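Local coordinates for protein oxidoreductase (Thermotoga maritima, PDB 1ZH8) that probably catalyses NADP-dependent oxidation or reduction at a CH-OH group, as a GFO/IDH/MocA-type enzyme with a Rossmann-fold dinucleotide domain, at residues K124-S129 and S312-L317; T135-E140 and E296-V301; V172-N177 and I250-K255. One frame throughout, in Å; residues are numbered along the deposited sequence.

Contact 1 (K124-S129 and S312-L317); sequences KVVELS and SPVQAL
Val126 sets CG1 anti to its backbone N (chi1 173°), which leaves CG2 anti to the carbonyl carbon, and the two methyls part, CG1 toward Val314 and CG2 toward Pro313 and Leu317. CG1 of Val126 meets CG2 of Val314 at 3.8 Å, the two side chains crossing at about a right angle. CG2 of Val126 comes up to CD2 of Leu317 at 3.9 Å, again nearly perpendicular, and lies 4.1 Å from CB of Pro313. Leu317 turns its CG away from its own backbone N (chi1 -172°), and CD2 is the branch that touches. The helices run antiparallel; the axes of the two short segments come within 9.4 Å at 169°. In the Rossmann-fold domain, helix 119-131 leads into edge strand 136-139 of the parallel sheet, while helix 313-329 arrives from far along the chain and packs beside it; Pro313 and Ser129 both also rest on Val136 of that strand. One turn on from Val126, Ser129 presents OG to the proline ring, 3.3 Å from CG of Pro313, a polar atom against carbon. Just ahead of the proline, Ser312 is the N-cap of its helix: its OG accepts from N of Gln315 at 3.1 Å. Gln315 OE1, in the same turn, is hydrogen-bonded to Arg208.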
ATOM      1  N   LYS A 124      -5.596  -3.322  31.358  1.00 32.85           N
ATOM      2  CA  LYS A 124      -5.535  -3.154  32.821  1.00 34.35           C
ATOM      3  C   LYS A 124      -5.389  -1.671  33.179  1.00 35.75           C
ATOM      4  O   LYS A 124      -5.922  -1.223  34.195  1.00 35.88           O
ATOM      5  CB  LYS A 124      -4.437  -3.998  33.471  1.00 31.33           C
ATOM      6  CG  LYS A 124      -4.659  -5.501  33.366  1.00 38.21           C
ATOM      7  CD  LYS A 124      -3.593  -6.287  34.165  1.00 49.08           C
ATOM      8  CE  LYS A 124      -2.953  -7.473  33.373  1.00 46.93           C
ATOM      9  NZ  LYS A 124      -3.665  -8.799  33.532  1.00 49.30           N
ATOM     10  N   VAL A 125      -4.680  -0.915  32.332  1.00 34.99           N
ATOM     11  CA  VAL A 125      -4.577   0.518  32.511  1.00 33.57           C
ATOM     12  C   VAL A 125      -5.977   1.113  32.357  1.00 36.01           C
ATOM     13  O   VAL A 125      -6.420   1.930  33.172  1.00 37.37           O
ATOM     14  CB  VAL A 125      -3.630   1.149  31.482  1.00 33.63           C
ATOM     15  CG1 VAL A 125      -3.751   2.676  31.505  1.00 32.42           C
ATOM     16  CG2 VAL A 125      -2.197   0.684  31.718  1.00 27.98           C
ATOM     17  N   VAL A 126      -6.691   0.668  31.334  1.00 36.19           N
ATOM     18  CA  VAL A 126      -8.024   1.182  31.079  1.00 36.26           C
ATOM     19  C   VAL A 126      -8.959   0.941  32.252  1.00 37.86           C
ATOM     20  O   VAL A 126      -9.639   1.863  32.679  1.00 39.91           O
ATOM     21  CB  VAL A 126      -8.639   0.613  29.784  1.00 36.95           C
ATOM     22  CG1 VAL A 126     -10.089   1.050  29.659  1.00 28.06           C
ATOM     23  CG2 VAL A 126      -7.810   1.057  28.565  1.00 31.18           C
ATOM     24  N   GLU A 127      -8.985  -0.277  32.790  1.00 39.51           N
ATOM     25  CA  GLU A 127      -9.902  -0.548  33.903  1.00 41.05           C
ATOM     26  C   GLU A 127      -9.579   0.200  35.215  1.00 39.29           C
ATOM     27  O   GLU A 127     -10.503   0.573  35.943  1.00 39.45           O
ATOM     28  CB  GLU A 127     -10.212  -2.046  34.096  1.00 42.07           C
ATOM     29  CG  GLU A 127      -9.034  -2.966  34.415  1.00 54.09           C
ATOM     30  CD  GLU A 127      -9.456  -4.262  35.160  1.00 64.58           C
ATOM     31  OE1 GLU A 127     -10.417  -4.199  35.969  1.00 65.12           O
ATOM     32  OE2 GLU A 127      -8.819  -5.331  34.941  1.00 56.16           O
ATOM     33  N   LEU A 128      -8.292   0.453  35.484  1.00 38.50           N
ATOM     34  CA  LEU A 128      -7.878   1.288  36.627  1.00 38.77           C
ATOM     35  C   LEU A 128      -8.327   2.730  36.421  1.00 38.20           C
ATOM     36  O   LEU A 128      -8.765   3.406  37.357  1.00 36.13           O
ATOM     37  CB  LEU A 128      -6.359   1.282  36.819  1.00 38.27           C
ATOM     38  CG  LEU A 128      -5.615   0.016  37.271  1.00 43.98           C
ATOM     39  CD1 LEU A 128      -4.106   0.231  37.077  1.00 39.38           C
ATOM     40  CD2 LEU A 128      -5.936  -0.400  38.713  1.00 35.94           C
ATOM     41  N   SER A 129      -8.184   3.193  35.184  1.00 37.89           N
ATOM     42  CA  SER A 129      -8.668   4.492  34.770  1.00 38.09           C
ATOM     43  C   SER A 129     -10.170   4.647  35.013  1.00 37.90           C
ATOM     44  O   SER A 129     -10.612   5.634  35.631  1.00 36.56           O
ATOM     45  CB  SER A 129      -8.387   4.673  33.290  1.00 37.23           C
ATOM     46  OG  SER A 129      -9.016   5.837  32.828  1.00 45.77           O
ATOM     47  N   SER A 312      -7.825  10.161  26.554  1.00 39.04           N
ATOM     48  CA  SER A 312      -8.508   8.908  26.901  1.00 39.95           C
ATOM     49  C   SER A 312      -7.681   7.614  26.783  1.00 38.73           C
ATOM     50  O   SER A 312      -7.169   7.277  25.707  1.00 38.40           O
ATOM     51  CB  SER A 312      -9.739   8.781  26.010  1.00 39.91           C
ATOM     52  OG  SER A 312     -10.081   7.428  25.830  1.00 45.16           O
ATOM     53  N   PRO A 313      -7.541   6.882  27.890  1.00 39.20           N
ATOM     54  CA  PRO A 313      -6.890   5.562  27.836  1.00 38.96           C
ATOM     55  C   PRO A 313      -7.478   4.618  26.767  1.00 38.49           C
ATOM     56  O   PRO A 313      -6.723   3.895  26.116  1.00 39.30           O
ATOM     57  CB  PRO A 313      -7.113   5.005  29.258  1.00 38.84           C
ATOM     58  CG  PRO A 313      -7.154   6.220  30.113  1.00 36.37           C
ATOM     59  CD  PRO A 313      -7.908   7.253  29.273  1.00 40.49           C
ATOM     60  N   VAL A 314      -8.803   4.630  26.600  1.00 37.25           N
ATOM     61  CA  VAL A 314      -9.507   3.812  25.613  1.00 35.23           C
ATOM     62  C   VAL A 314      -9.010   4.124  24.202  1.00 37.06           C
ATOM     63  O   VAL A 314      -8.783   3.217  23.393  1.00 37.15           O
ATOM     64  CB  VAL A 314     -11.062   4.016  25.738  1.00 37.92           C
ATOM     65  CG1 VAL A 314     -11.838   3.322  24.620  1.00 33.14           C
ATOM     66  CG2 VAL A 314     -11.560   3.493  27.084  1.00 35.79           C
ATOM     67  N   GLN A 315      -8.806   5.408  23.913  1.00 37.60           N
ATOM     68  CA  GLN A 315      -8.280   5.839  22.601  1.00 37.03           C
ATOM     69  C   GLN A 315      -6.891   5.272  22.356  1.00 36.65           C
ATOM     70  O   GLN A 315      -6.572   4.822  21.244  1.00 35.49           O
ATOM     71  CB  GLN A 315      -8.229   7.372  22.497  1.00 38.35           C
ATOM     72  CG  GLN A 315      -9.591   8.067  22.359  1.00 38.30           C
ATOM     73  CD  GLN A 315     -10.268   7.691  21.064  1.00 50.18           C
ATOM     74  OE1 GLN A 315      -9.679   7.820  19.987  1.00 45.55           O
ATOM     75  NE2 GLN A 315     -11.500   7.169  21.159  1.00 52.59           N
ATOM     76  N   ALA A 316      -6.067   5.284  23.401  1.00 35.38           N
ATOM     77  CA  ALA A 316      -4.676   4.875  23.256  1.00 35.23           C
ATOM     78  C   ALA A 316      -4.644   3.372  23.085  1.00 36.97           C
ATOM     79  O   ALA A 316      -3.812   2.832  22.350  1.00 37.30           O
ATOM     80  CB  ALA A 316      -3.864   5.285  24.461  1.00 34.34           C
ATOM     81  N   LEU A 317      -5.577   2.696  23.751  1.00 37.55           N
ATOM     82  CA  LEU A 317      -5.636   1.258  23.656  1.00 37.24           C
ATOM     83  C   LEU A 317      -5.986   0.881  22.213  1.00 37.36           C
ATOM     84  O   LEU A 317      -5.386  -0.028  21.638  1.00 38.05           O
ATOM     85  CB  LEU A 317      -6.622   0.681  24.671  1.00 33.94           C
ATOM     86  CG  LEU A 317      -6.569  -0.852  24.747  1.00 35.15           C
ATOM     87  CD1 LEU A 317      -5.258  -1.309  25.313  1.00 27.07           C
ATOM     88  CD2 LEU A 317      -7.738  -1.437  25.555  1.00 29.89           C
TER

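Contact 2 (T135-E140 and E296-V301); sequences TVYIAE and EDFYQV. With EDO (1,2-ethanediol), chain G.
Tyr137 reaches the 296-301 helix with both its hydroxyl and its ring. Its CG lies anti to the backbone N (chi1 -168°), carrying the ring out from the strand until OH donates to OD2 of Asp297 at 2.7 Å. Asp297 takes the same first torsion (chi1 -176°), which swings the carboxylate back to the phenol; OD2, lying at the edge of the ring near its plane, accepts through its anti lone pair, while ring and carboxylate planes stand 67° apart. The other oxygen, OD1, makes a salt bridge with Lys306, so the buried carboxylate has a partner at each oxygen. Strand 136-139 is one of the two outermost strands of the parallel Rossmann sheet within this chain, and helix 290-303 lies against one of its faces, where Phe298 also touches Ile110 of the adjoining strand. CB of Phe298 sits over the Tyr137 ring in a CH-pi contact, 4.1 Å from its centroid. The Phe298 ring then turns its edge toward that face in an offset edge-to-face pair, centroids 5.7 Å apart, with CD1 of Phe298 3.6 Å from CB of Tyr137. A leucine in place of Tyr137 would probably leave OD2 of Asp297 without its phenol donor and the edge of Phe298 without an aromatic face. Farther along, CG2 of Thr135 meets CG1 of Val301 at 3.6 Å.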
ATOM      1  N   THR A 135      -7.710  11.438  37.145  1.00 35.99           N
ATOM      2  CA  THR A 135      -7.552  11.357  35.697  1.00 35.67           C
ATOM      3  C   THR A 135      -6.322  10.524  35.313  1.00 37.02           C
ATOM      4  O   THR A 135      -5.222  10.756  35.846  1.00 34.76           O
ATOM      5  CB  THR A 135      -7.412  12.753  35.057  1.00 35.52           C
ATOM      6  OG1 THR A 135      -8.576  13.541  35.344  1.00 34.09           O
ATOM      7  CG2 THR A 135      -7.234  12.635  33.524  1.00 34.45           C
ATOM      8  N   VAL A 136      -6.525   9.554  34.406  1.00 35.67           N
ATOM      9  CA  VAL A 136      -5.420   8.987  33.640  1.00 32.76           C
ATOM     10  C   VAL A 136      -5.481   9.555  32.224  1.00 34.21           C
ATOM     11  O   VAL A 136      -6.485   9.418  31.522  1.00 33.42           O
ATOM     12  CB  VAL A 136      -5.430   7.452  33.584  1.00 32.57           C
ATOM     13  CG1 VAL A 136      -4.197   6.934  32.781  1.00 28.07           C
ATOM     14  CG2 VAL A 136      -5.419   6.879  34.981  1.00 33.13           C
ATOM     15  N   TYR A 137      -4.386  10.195  31.816  1.00 35.10           N
ATOM     16  CA  TYR A 137      -4.291  10.839  30.536  1.00 33.19           C
ATOM     17  C   TYR A 137      -3.096  10.240  29.800  1.00 34.64           C
ATOM     18  O   TYR A 137      -1.969  10.403  30.253  1.00 34.87           O
ATOM     19  CB  TYR A 137      -4.114  12.335  30.754  1.00 31.78           C
ATOM     20  CG  TYR A 137      -4.281  13.155  29.503  1.00 34.40           C
ATOM     21  CD1 TYR A 137      -3.305  13.144  28.494  1.00 34.21           C
ATOM     22  CD2 TYR A 137      -5.399  13.954  29.327  1.00 36.17           C
ATOM     23  CE1 TYR A 137      -3.456  13.901  27.334  1.00 32.84           C
ATOM     24  CE2 TYR A 137      -5.552  14.724  28.181  1.00 36.75           C
ATOM     25  CZ  TYR A 137      -4.576  14.688  27.193  1.00 36.36           C
ATOM     26  OH  TYR A 137      -4.739  15.439  26.062  1.00 38.70           O
ATOM     27  N   ILE A 138      -3.338   9.515  28.698  1.00 34.68           N
ATOM     28  CA  ILE A 138      -2.239   8.990  27.877  1.00 35.26           C
ATOM     29  C   ILE A 138      -1.934  10.004  26.798  1.00 36.71           C
ATOM     30  O   ILE A 138      -2.807  10.344  25.980  1.00 37.06           O
ATOM     31  CB  ILE A 138      -2.531   7.648  27.185  1.00 34.78           C
ATOM     32  CG1 ILE A 138      -3.124   6.627  28.161  1.00 36.25           C
ATOM     33  CG2 ILE A 138      -1.221   7.114  26.538  1.00 31.54           C
ATOM     34  CD1 ILE A 138      -2.244   6.332  29.432  1.00 25.87           C
ATOM     35  N   ALA A 139      -0.694  10.471  26.811  1.00 36.35           N
ATOM     36  CA  ALA A 139      -0.293  11.667  26.082  1.00 37.38           C
ATOM     37  C   ALA A 139       0.076  11.303  24.650  1.00 38.80           C
ATOM     38  O   ALA A 139       1.267  11.082  24.306  1.00 40.62           O
ATOM     39  CB  ALA A 139       0.884  12.371  26.811  1.00 36.01           C
ATOM     40  N   GLU A 140      -0.956  11.213  23.825  1.00 37.09           N
ATOM     41  CA  GLU A 140      -0.783  10.876  22.438  1.00 35.60           C
ATOM     42  C   GLU A 140      -0.813  12.184  21.714  1.00 36.10           C
ATOM     43  O   GLU A 140      -1.888  12.719  21.410  1.00 40.02           O
ATOM     44  CB  GLU A 140      -1.898   9.942  21.970  1.00 34.17           C
ATOM     45  CG  GLU A 140      -1.899   9.693  20.469  1.00 38.81           C
ATOM     46  CD  GLU A 140      -0.502   9.421  19.920  1.00 45.61           C
ATOM     47  OE1 GLU A 140      -0.011   8.285  20.082  1.00 33.57           O
ATOM     48  OE2 GLU A 140       0.105  10.358  19.344  1.00 37.86           O
ATOM     49  N   GLU A 296      -2.124  21.501  28.049  1.00 39.25           N
ATOM     50  CA  GLU A 296      -3.253  22.386  28.196  1.00 40.13           C
ATOM     51  C   GLU A 296      -4.523  21.556  28.364  1.00 38.39           C
ATOM     52  O   GLU A 296      -5.336  21.840  29.247  1.00 39.01           O
ATOM     53  CB  GLU A 296      -3.364  23.321  26.978  1.00 40.49           C
ATOM     54  CG  GLU A 296      -2.278  24.399  26.911  1.00 47.88           C
ATOM     55  CD  GLU A 296      -2.329  25.295  25.644  1.00 56.36           C
ATOM     56  OE1 GLU A 296      -3.250  25.155  24.805  1.00 56.14           O
ATOM     57  OE2 GLU A 296      -1.426  26.156  25.495  1.00 56.95           O
ATOM     58  N   ASP A 297      -4.670  20.525  27.534  1.00 35.62           N
ATOM     59  CA  ASP A 297      -5.890  19.726  27.509  1.00 35.79           C
ATOM     60  C   ASP A 297      -6.044  18.952  28.826  1.00 35.25           C
ATOM     61  O   ASP A 297      -7.128  18.919  29.430  1.00 32.96           O
ATOM     62  CB  ASP A 297      -5.886  18.796  26.283  1.00 36.32           C
ATOM     63  CG  ASP A 297      -7.168  17.989  26.142  1.00 31.90           C
ATOM     64  OD1 ASP A 297      -8.256  18.573  26.007  1.00 43.04           O
ATOM     65  OD2 ASP A 297      -7.084  16.756  26.136  1.00 41.11           O
ATOM     66  N   PHE A 298      -4.934  18.374  29.278  1.00 34.24           N
ATOM     67  CA  PHE A 298      -4.849  17.686  30.567  1.00 34.74           C
ATOM     68  C   PHE A 298      -5.192  18.626  31.732  1.00 37.29           C
ATOM     69  O   PHE A 298      -5.871  18.225  32.687  1.00 37.14           O
ATOM     70  CB  PHE A 298      -3.438  17.131  30.711  1.00 34.95           C
ATOM     71  CG  PHE A 298      -3.112  16.574  32.060  1.00 32.68           C
ATOM     72  CD1 PHE A 298      -3.704  15.401  32.512  1.00 35.14           C
ATOM     73  CD2 PHE A 298      -2.153  17.193  32.859  1.00 29.77           C
ATOM     74  CE1 PHE A 298      -3.353  14.851  33.766  1.00 32.86           C
ATOM     75  CE2 PHE A 298      -1.792  16.662  34.094  1.00 23.76           C
ATOM     76  CZ  PHE A 298      -2.393  15.484  34.545  1.00 31.80           C
ATOM     77  N   TYR A 299      -4.741  19.877  31.643  1.00 36.35           N
ATOM     78  CA  TYR A 299      -5.092  20.850  32.653  1.00 34.91           C
ATOM     79  C   TYR A 299      -6.600  21.042  32.712  1.00 35.87           C
ATOM     80  O   TYR A 299      -7.176  21.170  33.795  1.00 37.13           O
ATOM     81  CB  TYR A 299      -4.399  22.207  32.435  1.00 34.14           C
ATOM     82  CG  TYR A 299      -4.862  23.222  33.463  1.00 31.39           C
ATOM     83  CD1 TYR A 299      -4.233  23.321  34.700  1.00 30.97           C
ATOM     84  CD2 TYR A 299      -5.973  24.045  33.216  1.00 30.65           C
ATOM     85  CE1 TYR A 299      -4.678  24.225  35.669  1.00 34.23           C
ATOM     86  CE2 TYR A 299      -6.427  24.956  34.177  1.00 31.01           C
ATOM     87  CZ  TYR A 299      -5.772  25.038  35.397  1.00 34.27           C
ATOM     88  OH  TYR A 299      -6.203  25.934  36.342  1.00 33.74           O
ATOM     89  N   GLN A 300      -7.233  21.085  31.548  1.00 35.92           N
ATOM     90  CA  GLN A 300      -8.660  21.386  31.474  1.00 36.31           C
ATOM     91  C   GLN A 300      -9.472  20.184  31.969  1.00 36.90           C
ATOM     92  O   GLN A 300     -10.527  20.350  32.608  1.00 37.57           O
ATOM     93  CB  GLN A 300      -9.062  21.810  30.052  1.00 33.28           C
ATOM     94  CG  GLN A 300      -8.669  23.241  29.720  1.00 37.63           C
ATOM     95  CD  GLN A 300      -9.072  23.653  28.319  1.00 47.30           C
ATOM     96  OE1 GLN A 300      -8.624  23.067  27.338  1.00 50.35           O
ATOM     97  NE2 GLN A 300      -9.929  24.666  28.219  1.00 54.51           N
ATOM     98  N   VAL A 301      -8.959  18.985  31.689  1.00 36.19           N
ATOM     99  CA  VAL A 301      -9.572  17.751  32.162  1.00 36.77           C
ATOM    100  C   VAL A 301      -9.511  17.698  33.681  1.00 37.44           C
ATOM    101  O   VAL A 301     -10.526  17.477  34.348  1.00 38.90           O
ATOM    102  CB  VAL A 301      -8.927  16.491  31.538  1.00 36.01           C
ATOM    103  CG1 VAL A 301      -9.400  15.228  32.262  1.00 32.70           C
ATOM    104  CG2 VAL A 301      -9.289  16.406  30.061  1.00 34.27           C
TER
HETATM  105  C1  EDO G 403     -11.713  15.491  37.656  1.00 42.72           C
HETATM  106  O1  EDO G 403     -10.547  16.148  38.175  1.00 39.56           O
HETATM  107  C2  EDO G 403     -11.334  14.127  37.079  1.00 39.47           C
HETATM  108  O2  EDO G 403     -10.294  13.503  37.850  1.00 36.28           O

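Contact 3 (V172-N177 and I250-K255); sequences VGMDEN and ISYSLK. With EDO (1,2-ethanediol), chain F.
Val172 bonds to Ser251 and Met174 to Tyr252, tying the loop that follows strand 163-171 to the turn that ends strand 245-251, two neighbouring strands of the large mixed sheet of the GFO/IDH/MocA C-terminal domain. Val172 N donates to Ser251 O at 3.0 Å. Two residues on, N of Met174, which is a selenomethionine, donates to Tyr252 O at 2.9 Å. Between them Gly173 N makes a weak, bent bond to Leu254 O at 3.0 Å, and its CA sends a C-H toward Ser253 O. Gly173 has positive phi, and a side chain here would probably run into CG of Lys255. The turn is held from within by an ST motif, Ser251 OG accepting from Leu254 N at 3.0 Å. Beyond it, Lys255 N donates to O1 of a bound 1,2-ethanediol, probably from the crystallisation liquor. In the loop, Asp175 OD1 forms an Asx turn by accepting from Asn177 N, which approaches from above the carboxylate plane. Apolar contacts accompany the bonds: Val172 CG2 touches CD1 of Ile250 at 4.0 Å, and the selenium of Met174 lies at the edge of the Tyr252 ring, 4.3 Å from CD2.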
ATOM      1  N   VAL A 172      11.703   6.577   7.984  1.00 32.26           N
ATOM      2  CA  VAL A 172      12.395   7.334   9.043  1.00 33.32           C
ATOM      3  C   VAL A 172      13.925   7.428   8.887  1.00 34.39           C
ATOM      4  O   VAL A 172      14.528   8.424   9.296  1.00 35.89           O
ATOM      5  CB  VAL A 172      11.974   6.861  10.458  1.00 34.26           C
ATOM      6  CG1 VAL A 172      12.332   7.906  11.504  1.00 31.88           C
ATOM      7  CG2 VAL A 172      10.461   6.591  10.507  1.00 29.95           C
ATOM      8  N   GLY A 173      14.548   6.417   8.278  1.00 33.62           N
ATOM      9  CA  GLY A 173      16.000   6.378   8.097  1.00 32.47           C
ATOM     10  C   GLY A 173      16.838   6.579   9.361  1.00 35.33           C
ATOM     11  O   GLY A 173      17.874   7.265   9.328  1.00 34.50           O
HETATM   12  N   MSE A 174      16.411   5.979  10.475  1.00 35.87           N
HETATM   13  CA  MSE A 174      17.176   6.087  11.718  1.00 38.45           C
HETATM   14  C   MSE A 174      18.493   5.364  11.541  1.00 39.25           C
HETATM   15  O   MSE A 174      18.533   4.273  10.974  1.00 40.22           O
HETATM   16  CB  MSE A 174      16.437   5.470  12.898  1.00 37.68           C
HETATM   17  CG  MSE A 174      15.166   6.161  13.286  1.00 45.64           C
HETATM   18 SE   MSE A 174      14.299   5.188  14.756  1.00 56.79          SE
HETATM   19  CE  MSE A 174      13.374   6.668  15.637  1.00 62.90           C
ATOM     20  N   ASP A 175      19.573   5.967  12.013  1.00 39.01           N
ATOM     21  CA  ASP A 175      20.863   5.300  11.943  1.00 39.10           C
ATOM     22  C   ASP A 175      21.549   5.282  13.301  1.00 38.73           C
ATOM     23  O   ASP A 175      20.914   5.507  14.325  1.00 37.12           O
ATOM     24  CB  ASP A 175      21.754   5.903  10.848  1.00 39.12           C
ATOM     25  CG  ASP A 175      22.037   7.411  11.036  1.00 42.70           C
ATOM     26  OD1 ASP A 175      21.733   8.002  12.109  1.00 39.85           O
ATOM     27  OD2 ASP A 175      22.595   8.001  10.072  1.00 40.86           O
ATOM     28  N   GLU A 176      22.849   5.011  13.296  1.00 38.81           N
ATOM     29  CA  GLU A 176      23.597   4.823  14.528  1.00 39.54           C
ATOM     30  C   GLU A 176      23.697   6.124  15.348  1.00 39.80           C
ATOM     31  O   GLU A 176      23.963   6.082  16.548  1.00 38.79           O
ATOM     32  CB  GLU A 176      24.977   4.176  14.241  1.00 40.06           C
ATOM     33  CG  GLU A 176      25.755   4.748  13.028  0.50 39.36           C
ATOM     34  CD  GLU A 176      25.287   4.241  11.639  0.50 39.83           C
ATOM     35  OE1 GLU A 176      25.945   4.613  10.638  0.50 34.52           O
ATOM     36  OE2 GLU A 176      24.282   3.490  11.537  0.50 30.64           O
ATOM     37  N   ASN A 177      23.457   7.265  14.699  1.00 40.16           N
ATOM     38  CA  ASN A 177      23.534   8.567  15.367  1.00 41.00           C
ATOM     39  C   ASN A 177      22.215   9.042  15.951  1.00 40.88           C
ATOM     40  O   ASN A 177      22.134  10.147  16.461  1.00 41.73           O
ATOM     41  CB  ASN A 177      24.049   9.648  14.418  1.00 40.36           C
ATOM     42  CG  ASN A 177      25.427   9.358  13.902  1.00 42.29           C
ATOM     43  OD1 ASN A 177      26.389   9.255  14.665  1.00 43.48           O
ATOM     44  ND2 ASN A 177      25.539   9.238  12.587  1.00 37.07           N
ATOM     45  N   ILE A 250       5.764   1.515   6.700  1.00 31.43           N
ATOM     46  CA  ILE A 250       6.825   2.267   7.352  1.00 29.90           C
ATOM     47  C   ILE A 250       8.077   1.435   7.513  1.00 29.83           C
ATOM     48  O   ILE A 250       8.002   0.238   7.794  1.00 32.71           O
ATOM     49  CB  ILE A 250       6.377   2.835   8.712  1.00 30.66           C
ATOM     50  CG1 ILE A 250       7.470   3.725   9.348  1.00 26.28           C
ATOM     51  CG2 ILE A 250       5.959   1.707   9.658  1.00 29.86           C
ATOM     52  CD1 ILE A 250       6.945   4.607  10.498  1.00 28.20           C
ATOM     53  N   SER A 251       9.224   2.079   7.317  1.00 28.79           N
ATOM     54  CA  SER A 251      10.523   1.510   7.658  1.00 26.54           C
ATOM     55  C   SER A 251      11.178   2.463   8.616  1.00 26.28           C
ATOM     56  O   SER A 251      11.340   3.628   8.316  1.00 25.53           O
ATOM     57  CB  SER A 251      11.405   1.376   6.431  1.00 24.61           C
ATOM     58  OG  SER A 251      12.694   0.913   6.804  1.00 31.46           O
ATOM     59  N   TYR A 252      11.546   1.986   9.789  1.00 27.89           N
ATOM     60  CA  TYR A 252      12.258   2.858  10.694  1.00 27.61           C
ATOM     61  C   TYR A 252      13.726   3.027  10.298  1.00 29.59           C
ATOM     62  O   TYR A 252      14.363   3.984  10.736  1.00 32.48           O
ATOM     63  CB  TYR A 252      12.098   2.377  12.112  1.00 24.83           C
ATOM     64  CG  TYR A 252      10.729   2.690  12.635  1.00 23.85           C
ATOM     65  CD1 TYR A 252       9.654   1.852  12.359  1.00 25.65           C
ATOM     66  CD2 TYR A 252      10.502   3.824  13.417  1.00 24.55           C
ATOM     67  CE1 TYR A 252       8.372   2.139  12.841  1.00 28.35           C
ATOM     68  CE2 TYR A 252       9.241   4.127  13.893  1.00 26.33           C
ATOM     69  CZ  TYR A 252       8.177   3.282  13.602  1.00 31.72           C
ATOM     70  OH  TYR A 252       6.921   3.565  14.082  1.00 29.89           O
ATOM     71  N   SER A 253      14.250   2.149   9.441  1.00 28.91           N
ATOM     72  CA  SER A 253      15.695   2.153   9.158  1.00 29.42           C
ATOM     73  C   SER A 253      16.078   2.682   7.771  1.00 31.10           C
ATOM     74  O   SER A 253      17.165   3.208   7.598  1.00 31.10           O
ATOM     75  CB  SER A 253      16.275   0.755   9.404  0.50 29.03           C
ATOM     76  OG  SER A 253      17.137   0.343   8.365  0.50 31.00           O
ATOM     77  N   LEU A 254      15.176   2.582   6.799  1.00 33.47           N
ATOM     78  CA  LEU A 254      15.467   3.040   5.439  1.00 34.18           C
ATOM     79  C   LEU A 254      14.959   4.455   5.131  1.00 36.37           C
ATOM     80  O   LEU A 254      14.023   4.935   5.771  1.00 36.10           O
ATOM     81  CB  LEU A 254      14.923   2.032   4.424  1.00 34.16           C
ATOM     82  CG  LEU A 254      15.478   0.609   4.574  1.00 35.68           C
ATOM     83  CD1 LEU A 254      14.656  -0.366   3.762  1.00 37.90           C
ATOM     84  CD2 LEU A 254      16.956   0.533   4.189  1.00 31.38           C
ATOM     85  N   LYS A 255      15.593   5.092   4.143  1.00 40.39           N
ATOM     86  CA  LYS A 255      15.348   6.481   3.733  1.00 42.57           C
ATOM     87  C   LYS A 255      14.380   6.605   2.563  1.00 45.50           C
ATOM     88  O   LYS A 255      14.313   5.738   1.679  1.00 44.79           O
ATOM     89  CB  LYS A 255      16.662   7.146   3.315  1.00 41.67           C
ATOM     90  CG  LYS A 255      17.458   7.794   4.438  1.00 44.32           C
ATOM     91  CD  LYS A 255      18.773   8.405   3.905  1.00 54.17           C
ATOM     92  CE  LYS A 255      19.602   9.029   5.038  1.00 57.65           C
ATOM     93  NZ  LYS A 255      20.628   9.996   4.528  1.00 58.68           N
TER
HETATM   94  C1  EDO F 402      18.505   3.518   1.362  1.00 65.63           C
HETATM   95  O1  EDO F 402      18.168   4.017   2.670  1.00 63.79           O
HETATM   96  C2  EDO F 402      17.254   3.104   0.580  1.00 57.93           C
HETATM   97  O2  EDO F 402      16.275   4.154   0.588  1.00 48.55           O

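Contacts 1 and 2 meet at edge strand 136-139, which carries contact 2 and against which Pro313 and Ala316 of contact 1 pack. Their centres are 13 Å apart; Pro313 CD lies 3.4 Å from Val136 O, and Ala316 CB 3.8 Å from Ile138 CG2. In sequence, contact 2 is nested inside the loop closed by contact 1, and contact 3 inside both. Contact 3 lies in the other domain, across the centre of the chain, about 31 Å centre to centre from contact 2. The bound NADP is about 10 Å from the side chain of Tyr137 and about 9 Å from that of Met174; the sodium ion is about 7 Å from the side chain of Ser253.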